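Local coordinates for lipoprotein (Shewanella oneidensis, PDB 3LHN), which is a putative lipoprotein of the NlpE family whose function is not established and which may bind lipid, at residues 21-24 with 25-29. Numbering follows the deposited sequence.
Sequences DTSQ and NALDW
Trp29 reaches back to the backbone carbonyl of Gln24, in the one-turn helix 23-26 that precedes the first strand of the antiparallel beta barrel of the NlpE domain, a member of the calycin clan. Its CB leaves the backbone toward the helix, and a chi1 of 55° tucks CG over the backbone, flanked by N and C, which brings the pyrrole edge of the indole to the Gln24 carbonyl. CD1 passes 3.4 Å from Gln24 O, and next to it NE1 donates to that same oxygen at 2.8 Å. Beyond, CE2 drops back to 4.0 Å from Gln24 O, while the ring meets Trp79 edge-to-face and touches Phe77 and Val96 of the barrel strands. With an alanine in place of Trp29, Gln24 O would probably lose its indole donor and a gap would be likely to open beside Trp79. At the start of the helix Thr22 is the N-cap, its OG1 accepting from Asn25 N at 3.2 Å; the Asn25 amide instead gives ND2 to Gly20 O. Leu27 N closes the turn on Ser23 O, and a water donates to both Gln24 O and Leu27 O. The indole N-H approaches Gln24 O in the carbonyl plane, on a lone pair, with that oxygen only 5° out of the Trp29 ring plane.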
ATOM      1  N   ASP A  21     -27.759  -9.391 -18.620  1.00 12.45           N
ATOM      2  CA  ASP A  21     -28.503  -9.544 -17.389  1.00 11.89           C
ATOM      3  C   ASP A  21     -27.500  -9.497 -16.260  1.00  9.98           C
ATOM      4  O   ASP A  21     -27.045 -10.504 -15.733  1.00 10.16           O
ATOM      5  CB  ASP A  21     -29.249 -10.866 -17.417  1.00 12.50           C
ATOM      6  CG  ASP A  21     -30.104 -11.059 -16.228  1.00 14.23           C
ATOM      7  OD1 ASP A  21     -30.195 -10.211 -15.368  1.00 14.51           O
ATOM      8  OD2 ASP A  21     -30.712 -12.173 -16.149  1.00 20.42           O
ATOM      9  N   THR A  22     -27.143  -8.274 -15.903  1.00  8.62           N
ATOM     10  CA  THR A  22     -26.098  -7.988 -14.967  1.00  7.79           C
ATOM     11  C   THR A  22     -26.522  -7.014 -13.867  1.00  6.66           C
ATOM     12  O   THR A  22     -27.497  -6.269 -14.034  1.00  7.28           O
ATOM     13  CB  THR A  22     -24.909  -7.311 -15.661  1.00  7.34           C
ATOM     14  OG1 THR A  22     -25.315  -6.034 -16.155  1.00  7.65           O
ATOM     15  CG2 THR A  22     -24.361  -8.188 -16.863  1.00  8.67           C
ATOM     16  N   SER A  23     -25.791  -6.998 -12.760  1.00  7.87           N
ATOM     17  CA  SER A  23     -26.046  -6.044 -11.715  1.00  8.46           C
ATOM     18  C   SER A  23     -25.896  -4.599 -12.201  1.00  7.86           C
ATOM     19  O   SER A  23     -26.667  -3.714 -11.785  1.00  7.47           O
ATOM     20  CB  SER A  23     -25.119  -6.244 -10.560  1.00  9.83           C
ATOM     21  OG  SER A  23     -25.332  -7.529 -10.012  1.00 12.62           O
ATOM     22  N   GLN A  24     -24.919  -4.341 -13.078  1.00  6.93           N
ATOM     23  CA  GLN A  24     -24.712  -3.046 -13.647  1.00  6.12           C
ATOM     24  C   GLN A  24     -25.980  -2.503 -14.328  1.00  6.59           C
ATOM     25  O   GLN A  24     -26.280  -1.287 -14.258  1.00  7.34           O
ATOM     26  CB  GLN A  24     -23.537  -3.152 -14.622  1.00  7.11           C
ATOM     27  CG  GLN A  24     -23.134  -1.859 -15.261  1.00  6.77           C
ATOM     28  CD  GLN A  24     -21.936  -2.015 -16.188  1.00  7.65           C
ATOM     29  OE1 GLN A  24     -21.528  -3.123 -16.512  1.00  8.72           O
ATOM     30  NE2 GLN A  24     -21.363  -0.877 -16.581  1.00  8.94           N
ATOM     31  N   ASN A  25     -26.728  -3.398 -14.957  1.00  6.19           N
ATOM     32  CA  ASN A  25     -27.940  -3.018 -15.657  1.00  6.73           C
ATOM     33  C   ASN A  25     -29.176  -3.095 -14.780  1.00  7.76           C
ATOM     34  O   ASN A  25     -30.181  -2.470 -15.111  1.00  9.81           O
ATOM     35  CB  ASN A  25     -28.089  -3.857 -16.933  1.00  7.03           C
ATOM     36  CG  ASN A  25     -27.042  -3.507 -17.979  1.00  8.15           C
ATOM     37  OD1 ASN A  25     -26.462  -2.411 -17.970  1.00  8.55           O
ATOM     38  ND2 ASN A  25     -26.760  -4.483 -18.890  1.00  8.73           N
ATOM     39  N   ALA A  26     -29.137  -3.861 -13.709  1.00  6.49           N
ATOM     40  CA  ALA A  26     -30.299  -4.103 -12.861  1.00  6.41           C
ATOM     41  C   ALA A  26     -30.464  -3.114 -11.739  1.00  6.74           C
ATOM     42  O   ALA A  26     -31.597  -2.850 -11.336  1.00  7.55           O
ATOM     43  CB  ALA A  26     -30.223  -5.480 -12.232  1.00  6.37           C
ATOM     44  N   LEU A  27     -29.364  -2.616 -11.214  1.00  6.39           N
ATOM     45  CA  LEU A  27     -29.370  -1.868  -9.965  1.00  6.73           C
ATOM     46  C   LEU A  27     -29.337  -0.361 -10.184  1.00  7.74           C
ATOM     47  O   LEU A  27     -28.728   0.122 -11.133  1.00  7.57           O
ATOM     48  CB  LEU A  27     -28.140  -2.213  -9.123  1.00  8.15           C
ATOM     49  CG  LEU A  27     -27.988  -3.662  -8.650  1.00  9.64           C
ATOM     50  CD1 LEU A  27     -26.703  -3.936  -7.880  1.00 11.99           C
ATOM     51  CD2 LEU A  27     -29.189  -4.036  -7.788  1.00 12.77           C
ATOM     52  N   ASP A  28     -29.958   0.368  -9.268  1.00  7.11           N
ATOM     53  CA  ASP A  28     -29.856   1.824  -9.215  1.00  8.18           C
ATOM     54  C   ASP A  28     -28.585   2.049  -8.365  1.00  8.69           C
ATOM     55  O   ASP A  28     -28.628   2.402  -7.174  1.00  9.78           O
ATOM     56  CB  ASP A  28     -31.068   2.514  -8.600  1.00 11.11           C
ATOM     57  CG  ASP A  28     -30.886   4.032  -8.538  1.00 17.13           C
ATOM     58  OD1 ASP A  28     -30.046   4.533  -9.291  1.00 19.83           O
ATOM     59  OD2 ASP A  28     -31.601   4.666  -7.741  1.00 22.43           O
ATOM     60  N   TRP A  29     -27.444   1.800  -8.973  1.00  7.05           N
ATOM     61  CA  TRP A  29     -26.144   1.853  -8.269  1.00  7.08           C
ATOM     62  C   TRP A  29     -25.500   3.245  -8.166  1.00  7.78           C
ATOM     63  O   TRP A  29     -24.747   3.453  -7.264  1.00  7.88           O
ATOM     64  CB  TRP A  29     -25.135   0.805  -8.788  1.00  7.13           C
ATOM     65  CG  TRP A  29     -24.891   0.891 -10.286  1.00  7.94           C
ATOM     66  CD1 TRP A  29     -25.491   0.154 -11.265  1.00  7.14           C
ATOM     67  CD2 TRP A  29     -24.032   1.820 -10.955  1.00  7.27           C
ATOM     68  NE1 TRP A  29     -25.083   0.583 -12.499  1.00  8.01           N
ATOM     69  CE2 TRP A  29     -24.169   1.582 -12.341  1.00  8.07           C
ATOM     70  CE3 TRP A  29     -23.170   2.846 -10.521  1.00  7.43           C
ATOM     71  CZ2 TRP A  29     -23.464   2.303 -13.294  1.00  8.71           C
ATOM     72  CZ3 TRP A  29     -22.481   3.559 -11.462  1.00  8.59           C
ATOM     73  CH2 TRP A  29     -22.646   3.294 -12.843  1.00  8.21           C
TER
HETATM   74  O   HOH W   1     -28.549   0.279 -13.791  1.00 16.18           O